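Local coordinates for protein ribulose-bisphosphate carboxylase (Alicyclobacillus acidocaldarius subsp. acidocaldarius, PDB 4NAS) that belongs to the ribulose-bisphosphate carboxylase large-chain family, joining an N-terminal sheet domain to a TIM-barrel domain and carrying bound calcium ions, at residues K55-R64 and A76-N86; D261-A269 and M292-I301. All coordinates share one frame; numbering follows the deposited sequence.

Interaction 1 (K55-R64 and A76-N86)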
loop_
_atom_site.group_PDB
_atom_site.type_symbol
_atom_site.label_atom_id
_atom_site.label_comp_id
_atom_site.label_asym_id
_atom_site.label_seq_id
_atom_site.Cartn_x
_atom_site.Cartn_y
_atom_site.Cartn_z
ATOM N N LYS B 55 16.080 -9.927 24.717
ATOM C CA LYS B 55 16.208 -8.534 24.307
ATOM C C LYS B 55 15.573 -8.262 22.942
ATOM O O LYS B 55 15.359 -7.109 22.585
ATOM C CB LYS B 55 17.679 -8.092 24.319
ATOM C CG LYS B 55 18.354 -8.093 22.949
ATOM C CD LYS B 55 19.139 -6.809 22.715
ATOM C CE LYS B 55 19.129 -6.407 21.241
ATOM N NZ LYS B 55 19.785 -5.082 21.019
ATOM N N HIS B 56 15.274 -9.321 22.192
ATOM C CA HIS B 56 14.597 -9.194 20.906
ATOM C C HIS B 56 13.089 -9.380 21.053
ATOM O O HIS B 56 12.333 -9.248 20.078
ATOM C CB HIS B 56 15.142 -10.213 19.896
ATOM C CG HIS B 56 16.508 -9.887 19.380
ATOM N ND1 HIS B 56 16.714 -9.056 18.298
ATOM C CD2 HIS B 56 17.738 -10.269 19.802
ATOM C CE1 HIS B 56 18.012 -8.949 18.070
ATOM N NE2 HIS B 56 18.657 -9.676 18.970
ATOM N N CYS B 57 12.643 -9.694 22.268
ATOM C CA CYS B 57 11.225 -9.985 22.453
ATOM C C CYS B 57 10.412 -8.716 22.690
ATOM O O CYS B 57 10.889 -7.774 23.319
ATOM C CB CYS B 57 11.001 -10.993 23.588
ATOM S SG CYS B 57 9.270 -11.514 23.757
ATOM N N GLY B 58 9.178 -8.708 22.197
ATOM C CA GLY B 58 8.277 -7.587 22.409
ATOM C C GLY B 58 7.638 -7.607 23.784
ATOM O O GLY B 58 7.847 -8.551 24.556
ATOM N N ARG B 59 6.886 -6.557 24.113
ATOM C CA ARG B 59 6.202 -6.485 25.408
ATOM C C ARG B 59 4.872 -5.748 25.298
ATOM O O ARG B 59 4.698 -4.893 24.430
ATOM C CB ARG B 59 7.082 -5.818 26.476
ATOM C CG ARG B 59 8.396 -5.275 25.955
ATOM C CD ARG B 59 9.025 -4.260 26.884
ATOM N NE ARG B 59 10.183 -3.645 26.240
ATOM C CZ ARG B 59 10.232 -2.387 25.812
ATOM N NH1 ARG B 59 11.332 -1.932 25.229
ATOM N NH2 ARG B 59 9.192 -1.580 25.976
ATOM N N VAL B 60 3.934 -6.103 26.168
ATOM C CA VAL B 60 2.651 -5.430 26.242
ATOM C C VAL B 60 2.803 -4.231 27.174
ATOM O O VAL B 60 3.146 -4.388 28.347
ATOM C CB VAL B 60 1.543 -6.361 26.762
ATOM C CG1 VAL B 60 0.265 -5.586 26.931
ATOM C CG2 VAL B 60 1.331 -7.534 25.806
ATOM N N GLU B 61 2.570 -3.031 26.651
ATOM C CA GLU B 61 2.782 -1.810 27.437
ATOM C C GLU B 61 1.515 -1.324 28.131
ATOM O O GLU B 61 1.581 -0.682 29.182
ATOM C CB GLU B 61 3.377 -0.693 26.573
ATOM C CG GLU B 61 4.757 -1.012 26.012
ATOM C CD GLU B 61 5.869 -0.826 27.029
ATOM O OE1 GLU B 61 6.491 0.259 27.030
ATOM O OE2 GLU B 61 6.129 -1.764 27.817
ATOM N N GLY B 62 0.362 -1.630 27.546
ATOM C CA GLY B 62 -0.902 -1.250 28.152
ATOM C C GLY B 62 -2.121 -1.834 27.467
ATOM O O GLY B 62 -2.129 -2.064 26.256
ATOM N N ILE B 63 -3.149 -2.097 28.269
ATOM C CA ILE B 63 -4.449 -2.540 27.775
ATOM C C ILE B 63 -5.528 -1.656 28.387
ATOM O O ILE B 63 -5.625 -1.561 29.602
ATOM C CB ILE B 63 -4.749 -3.988 28.190
ATOM C CG1 ILE B 63 -3.630 -4.932 27.728
ATOM C CG2 ILE B 63 -6.109 -4.420 27.654
ATOM C CD1 ILE B 63 -4.004 -6.377 27.787
ATOM N N ARG B 64 -6.332 -1.015 27.545
ATOM C CA ARG B 64 -7.351 -0.081 28.007
ATOM C C ARG B 64 -8.710 -0.399 27.388
ATOM O O ARG B 64 -8.902 -0.268 26.184
ATOM C CB ARG B 64 -6.960 1.360 27.664
ATOM C CG ARG B 64 -5.658 1.843 28.292
ATOM C CD ARG B 64 -5.330 3.261 27.851
ATOM N NE ARG B 64 -5.004 3.353 26.426
ATOM C CZ ARG B 64 -3.802 3.080 25.926
ATOM N NH1 ARG B 64 -2.821 2.695 26.738
ATOM N NH2 ARG B 64 -3.575 3.191 24.625
ATOM N N ALA B 76 -11.265 -1.997 22.877
ATOM C CA ALA B 76 -10.114 -1.721 23.708
ATOM C C ALA B 76 -8.955 -1.163 22.908
ATOM O O ALA B 76 -8.896 -1.299 21.673
ATOM C CB ALA B 76 -9.687 -2.982 24.453
ATOM N N GLU B 77 -8.045 -0.511 23.622
ATOM C CA GLU B 77 -6.761 -0.133 23.065
ATOM C C GLU B 77 -5.696 -1.004 23.703
ATOM O O GLU B 77 -5.748 -1.302 24.898
ATOM C CB GLU B 77 -6.449 1.337 23.330
ATOM C CG GLU B 77 -7.177 2.281 22.382
ATOM C CD GLU B 77 -6.775 3.722 22.576
ATOM O OE1 GLU B 77 -5.903 3.987 23.430
ATOM O OE2 GLU B 77 -7.338 4.589 21.874
ATOM N N ILE B 78 -4.742 -1.436 22.894
ATOM C CA ILE B 78 -3.626 -2.213 23.391
ATOM C C ILE B 78 -2.388 -1.512 22.884
ATOM O O ILE B 78 -2.381 -1.062 21.740
ATOM C CB ILE B 78 -3.683 -3.630 22.831
ATOM C CG1 ILE B 78 -4.876 -4.374 23.428
ATOM C CG2 ILE B 78 -2.399 -4.374 23.117
ATOM C CD1 ILE B 78 -5.141 -5.694 22.773
ATOM N N ASP B 79 -1.371 -1.381 23.736
ATOM C CA ASP B 79 -0.078 -0.835 23.316
ATOM C C ASP B 79 0.946 -1.970 23.296
ATOM O O ASP B 79 1.084 -2.685 24.290
ATOM C CB ASP B 79 0.417 0.247 24.297
ATOM C CG ASP B 79 -0.513 1.457 24.393
ATOM O OD1 ASP B 79 -1.218 1.787 23.422
ATOM O OD2 ASP B 79 -0.512 2.099 25.466
ATOM N N ILE B 80 1.654 -2.144 22.179
ATOM C CA ILE B 80 2.699 -3.173 22.073
ATOM C C ILE B 80 4.058 -2.526 21.745
ATOM O O ILE B 80 4.138 -1.658 20.861
ATOM C CB ILE B 80 2.370 -4.223 20.981
ATOM C CG1 ILE B 80 1.003 -4.878 21.223
ATOM C CG2 ILE B 80 3.460 -5.287 20.898
ATOM C CD1 ILE B 80 0.900 -5.634 22.559
ATOM N N ALA B 81 5.111 -2.919 22.466
ATOM C CA ALA B 81 6.466 -2.431 22.192
ATOM C C ALA B 81 7.271 -3.435 21.355
ATOM O O ALA B 81 7.446 -4.585 21.761
ATOM C CB ALA B 81 7.195 -2.119 23.487
ATOM N N TYR B 82 7.742 -2.989 20.193
ATOM C CA TYR B 82 8.552 -3.802 19.276
ATOM C C TYR B 82 9.985 -3.293 19.255
ATOM O O TYR B 82 10.245 -2.196 18.756
ATOM C CB TYR B 82 8.009 -3.720 17.841
ATOM C CG TYR B 82 6.585 -4.195 17.693
ATOM C CD1 TYR B 82 5.520 -3.322 17.928
ATOM C CD2 TYR B 82 6.293 -5.502 17.319
ATOM C CE1 TYR B 82 4.223 -3.738 17.804
ATOM C CE2 TYR B 82 4.970 -5.920 17.175
ATOM C CZ TYR B 82 3.944 -5.024 17.425
ATOM O OH TYR B 82 2.627 -5.386 17.310
ATOM N N PRO B 83 10.920 -4.095 19.776
ATOM C CA PRO B 83 12.322 -3.674 19.890
ATOM C C PRO B 83 12.844 -3.241 18.535
ATOM O O PRO B 83 12.587 -3.922 17.545
ATOM C CB PRO B 83 13.036 -4.961 20.334
ATOM C CG PRO B 83 11.989 -5.747 21.045
ATOM C CD PRO B 83 10.689 -5.446 20.318
ATOM N N VAL B 84 13.560 -2.124 18.482
ATOM C CA VAL B 84 13.995 -1.561 17.202
ATOM C C VAL B 84 15.050 -2.438 16.526
ATOM O O VAL B 84 15.246 -2.384 15.309
ATOM C CB VAL B 84 14.535 -0.124 17.415
ATOM C CG1 VAL B 84 15.193 0.439 16.148
ATOM C CG2 VAL B 84 13.404 0.766 17.868
ATOM N N ALA B 85 15.706 -3.276 17.322
ATOM C CA ALA B 85 16.751 -4.140 16.812
ATOM C C ALA B 85 16.242 -5.174 15.828
ATOM O O ALA B 85 17.042 -5.793 15.136
ATOM C CB ALA B 85 17.484 -4.824 17.957
ATOM N N ASN B 86 14.925 -5.377 15.766
ATOM C CA ASN B 86 14.371 -6.330 14.807
ATOM C C ASN B 86 14.044 -5.712 13.452
ATOM O O ASN B 86 13.679 -6.428 12.510
ATOM C CB ASN B 86 13.114 -7.009 15.359
ATOM C CG ASN B 86 13.374 -7.703 16.649
ATOM O OD1 ASN B 86 14.517 -8.058 16.950
ATOM N ND2 ASN B 86 12.328 -7.892 17.441
#
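Arg59 faces Ala81 and Arg64 faces Glu77 in the antiparallel beta hairpin of strands 59-68 and 73-83, the first of which borders the mixed sheet of the N-terminal domain. Backbone hydrogen bonds run both ways in each of these pairs. Between them a classic beta bulge sets Glu61 and Gly62 against Asp79: Glu61 N meets Asp79 O at 2.8 Å, while Gly62 N makes a weak bond to the same Asp79 O at 3.5 Å.

Charges gather where Arg64 bends at chi3 (-67°), bringing its guanidinium over the neighbouring strand and into a grip on two carboxylates. Side-on, NE and NH2 converge on the anti side of Glu77 OE1, the two planes perpendicular and the Arg64 NH2 to Glu77 OE1 distance 2.7 Å. End-on, Arg64 NH1 reaches Asp79 OD2 at 2.7 Å from above the carboxylate plane, and NH2 takes OD1, which also bonds Thr16 OG1 of strand 12-22.

Apolar contact lies on the other face, where Val60 CG2 touches Ile80 CD1 at 3.8 Å and Val60 also packs on Ala30 of helix 26-36.

Beyond the strands, Pro83 packs on the carbonyls of His56 and Cys57. His56 NE2 bonds Tyr186 OH of the second subunit. The imidazole lies nearly coplanar with the Asn86 amide (13°): Asn86 ND2 donates to His56 O at 3.0 Å, and His56 ND1 to Asn86 OD1 at 2.8 Å.

Interaction 2 (D261-A269 and M292-I301)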
loop_
_atom_site.group_PDB
_atom_site.type_symbol
_atom_site.label_atom_id
_atom_site.label_comp_id
_atom_site.label_asym_id
_atom_site.label_seq_id
_atom_site.Cartn_x
_atom_site.Cartn_y
_atom_site.Cartn_z
ATOM N N ASP B 261 17.262 16.527 -7.222
ATOM C CA ASP B 261 17.464 17.816 -6.605
ATOM C C ASP B 261 16.247 18.699 -6.813
ATOM O O ASP B 261 16.329 19.775 -7.399
ATOM C CB ASP B 261 18.719 18.461 -7.183
ATOM C CG ASP B 261 19.168 19.638 -6.378
ATOM O OD1 ASP B 261 19.167 19.522 -5.131
ATOM O OD2 ASP B 261 19.495 20.676 -6.987
ATOM N N VAL B 262 15.111 18.231 -6.327
ATOM C CA VAL B 262 13.850 18.891 -6.566
ATOM C C VAL B 262 12.883 18.511 -5.428
ATOM O O VAL B 262 12.935 17.389 -4.921
ATOM C CB VAL B 262 13.304 18.406 -7.912
ATOM C CG1 VAL B 262 13.329 16.890 -7.959
ATOM C CG2 VAL B 262 11.909 18.914 -8.157
ATOM N N PRO B 263 12.017 19.451 -4.991
ATOM C CA PRO B 263 11.086 19.076 -3.911
ATOM C C PRO B 263 10.104 17.982 -4.314
ATOM O O PRO B 263 9.747 17.863 -5.494
ATOM C CB PRO B 263 10.330 20.380 -3.634
ATOM C CG PRO B 263 11.280 21.465 -4.046
ATOM C CD PRO B 263 12.041 20.912 -5.223
ATOM N N ILE B 264 9.670 17.185 -3.338
ATOM C CA ILE B 264 8.631 16.198 -3.574
ATOM C C ILE B 264 7.242 16.717 -3.126
ATOM O O ILE B 264 7.068 17.234 -2.019
ATOM C CB ILE B 264 8.973 14.854 -2.861
ATOM C CG1 ILE B 264 10.239 14.240 -3.491
ATOM C CG2 ILE B 264 7.754 13.912 -2.867
ATOM C CD1 ILE B 264 10.828 13.079 -2.709
ATOM N N LEU B 265 6.261 16.577 -3.998
ATOM C CA LEU B 265 4.901 16.976 -3.679
ATOM C C LEU B 265 4.098 15.677 -3.508
ATOM O O LEU B 265 3.720 15.014 -4.486
ATOM C CB LEU B 265 4.328 17.875 -4.794
ATOM C CG LEU B 265 2.811 18.179 -4.818
ATOM C CD1 LEU B 265 2.403 19.017 -3.597
ATOM C CD2 LEU B 265 2.388 18.900 -6.143
ATOM N N ALA B 266 3.884 15.297 -2.252
ATOM C CA ALA B 266 3.161 14.069 -1.924
ATOM C C ALA B 266 1.642 14.140 -2.133
ATOM O O ALA B 266 0.924 14.905 -1.455
ATOM C CB ALA B 266 3.463 13.653 -0.537
ATOM N N HIS B 267 1.133 13.316 -3.045
ATOM C CA HIS B 267 -0.316 13.314 -3.296
ATOM C C HIS B 267 -0.950 12.130 -2.548
ATOM O O HIS B 267 -0.380 11.057 -2.524
ATOM C CB HIS B 267 -0.643 13.262 -4.811
ATOM C CG HIS B 267 -2.105 13.430 -5.110
ATOM N ND1 HIS B 267 -3.018 12.403 -4.965
ATOM C CD2 HIS B 267 -2.832 14.524 -5.460
ATOM C CE1 HIS B 267 -4.234 12.847 -5.238
ATOM N NE2 HIS B 267 -4.151 14.136 -5.530
ATOM N N PRO B 268 -2.139 12.316 -1.943
ATOM C CA PRO B 268 -2.688 11.222 -1.122
ATOM C C PRO B 268 -3.460 10.129 -1.849
ATOM O O PRO B 268 -4.127 9.365 -1.154
ATOM C CB PRO B 268 -3.671 11.949 -0.191
ATOM C CG PRO B 268 -4.107 13.104 -0.968
ATOM C CD PRO B 268 -2.882 13.568 -1.737
ATOM N N ALA B 269 -3.438 10.085 -3.182
ATOM C CA ALA B 269 -4.175 9.073 -3.930
ATOM C C ALA B 269 -4.026 7.693 -3.309
ATOM O O ALA B 269 -2.916 7.298 -2.944
ATOM C CB ALA B 269 -3.716 9.042 -5.385
HETATM N N MSE B 292 4.609 10.274 5.707
HETATM C CA MSE B 292 4.977 11.186 4.622
HETATM C C MSE B 292 6.224 12.008 4.928
HETATM O O MSE B 292 7.102 12.153 4.079
HETATM C CB MSE B 292 3.823 12.143 4.316
HETATM C CG MSE B 292 2.632 11.498 3.676
HETATM SE SE MSE B 292 3.114 10.661 2.000
HETATM C CE MSE B 292 1.321 10.284 1.411
ATOM N N ARG B 293 6.295 12.569 6.137
ATOM C CA ARG B 293 7.472 13.343 6.533
ATOM C C ARG B 293 8.719 12.439 6.565
ATOM O O ARG B 293 9.807 12.812 6.102
ATOM C CB ARG B 293 7.239 14.048 7.885
ATOM C CG ARG B 293 8.418 14.867 8.384
ATOM C CD ARG B 293 8.015 15.633 9.649
ATOM N NE ARG B 293 9.022 16.609 10.047
ATOM C CZ ARG B 293 8.958 17.330 11.162
ATOM N NH1 ARG B 293 9.927 18.193 11.453
ATOM N NH2 ARG B 293 7.945 17.160 11.999
ATOM N N LEU B 294 8.556 11.231 7.075
ATOM C CA LEU B 294 9.700 10.319 7.157
ATOM C C LEU B 294 10.197 9.939 5.767
ATOM O O LEU B 294 11.397 9.828 5.535
ATOM C CB LEU B 294 9.313 9.049 7.904
ATOM C CG LEU B 294 8.970 9.196 9.393
ATOM C CD1 LEU B 294 8.490 7.840 9.996
ATOM C CD2 LEU B 294 10.158 9.747 10.148
ATOM N N ALA B 295 9.249 9.738 4.854
ATOM C CA ALA B 295 9.545 9.299 3.497
ATOM C C ALA B 295 10.180 10.414 2.658
ATOM O O ALA B 295 10.868 10.131 1.682
ATOM C CB ALA B 295 8.273 8.763 2.828
ATOM N N GLY B 296 9.932 11.676 3.020
ATOM C CA GLY B 296 10.622 12.790 2.380
ATOM C C GLY B 296 9.765 13.805 1.625
ATOM O O GLY B 296 10.278 14.579 0.823
ATOM N N ALA B 297 8.463 13.821 1.876
ATOM C CA ALA B 297 7.603 14.810 1.219
ATOM C C ALA B 297 8.024 16.204 1.685
ATOM O O ALA B 297 8.267 16.431 2.871
ATOM C CB ALA B 297 6.196 14.571 1.595
ATOM N N ASP B 298 8.143 17.139 0.759
ATOM C CA ASP B 298 8.408 18.511 1.174
ATOM C C ASP B 298 7.100 19.287 1.298
ATOM O O ASP B 298 7.022 20.294 2.004
ATOM C CB ASP B 298 9.346 19.196 0.192
ATOM C CG ASP B 298 10.680 18.507 0.103
ATOM O OD1 ASP B 298 11.480 18.687 1.033
ATOM O OD2 ASP B 298 10.916 17.774 -0.886
ATOM N N ILE B 299 6.095 18.823 0.570
ATOM C CA ILE B 299 4.760 19.390 0.621
ATOM C C ILE B 299 3.804 18.231 0.716
ATOM O O ILE B 299 3.909 17.253 -0.050
ATOM C CB ILE B 299 4.425 20.205 -0.653
ATOM C CG1 ILE B 299 5.456 21.323 -0.862
ATOM C CG2 ILE B 299 3.026 20.822 -0.533
ATOM C CD1 ILE B 299 5.386 21.952 -2.231
ATOM N N GLY B 300 2.853 18.326 1.637
ATOM C CA GLY B 300 1.925 17.227 1.826
ATOM C C GLY B 300 0.485 17.671 1.598
ATOM O O GLY B 300 0.003 18.585 2.260
ATOM N N ILE B 301 -0.185 17.012 0.656
ATOM C CA ILE B 301 -1.574 17.292 0.302
ATOM C C ILE B 301 -2.457 16.318 1.088
ATOM O O ILE B 301 -2.169 15.132 1.128
ATOM C CB ILE B 301 -1.792 17.033 -1.213
ATOM C CG1 ILE B 301 -0.912 17.959 -2.064
ATOM C CG2 ILE B 301 -3.293 17.093 -1.574
ATOM C CD1 ILE B 301 -0.920 17.612 -3.563
#
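Leu265 sends CD1 between two isoleucines of the adjacent parallel strand, 3.6 Å from Ile299 CG2 and 3.6 Å from Ile301 CD1. Its CG lies opposite the backbone N (chi1 167°), which swings the branch over the neighbouring strand. Ile301 also meets Pro268 at about a right angle, with Pro268 CD 3.6 Å from Ile301 CG2; the same CD lies over one face of the His267 ring, offset toward its rim.

On the other face, Ala266 CB rests on Ala297 CB at 3.6 Å and on SE of selenomethionine Met292 at 3.9 Å, the Met292 chain being bent at chi2 to bring the selenium there. Helix 284-295 ends in a Schellman motif: Gly296 is its C-prime residue with positive phi, Ala297 N bonds Met292 O, and Gly296 N makes a weak bond to Arg293 O.

Asp298 turns its carboxylate back to the start of the first strand: the anti lone pair of OD2 takes Ile264 N at 2.8 Å in a nearly straight bond (168°), while OD1 accepts from Phe128 N and Gly129 N. Ile264 O is shared by Asp298 N and Ile299 N. The ladder continues from Ala266 N to Ile299 O and from Ile301 N to Ala266 O.

These are neighbouring parallel strands of the TIM barrel. Strand 238-242 pairs with the other edge of 264-267, helix 248-256 packs on Ile264 and Met292, and helix 129-137 touches Pro263 and Asp298.

Following the chain from the N terminus, interaction 1 comes first, closing a hairpin whose 11 intervening residues are mostly the continuation of its two strands. Interaction 2 opens much later, in series, neither nested nor crossed. It closes a connection of 22 residues that holds helix 272-275 and most of helix 284-295, a beta-alpha-beta crossover between adjacent barrel strands. Within it, strand 281-282 lies beside strand 108-114 in the mixed sheet that also includes the hairpin, linking the N-terminal and barrel domains. The contact centres are about 30 Å apart, and both meet the second subunit: interaction 1 near its 3-10 end, interaction 2 where Pro268 packs on Met104 of that subunit.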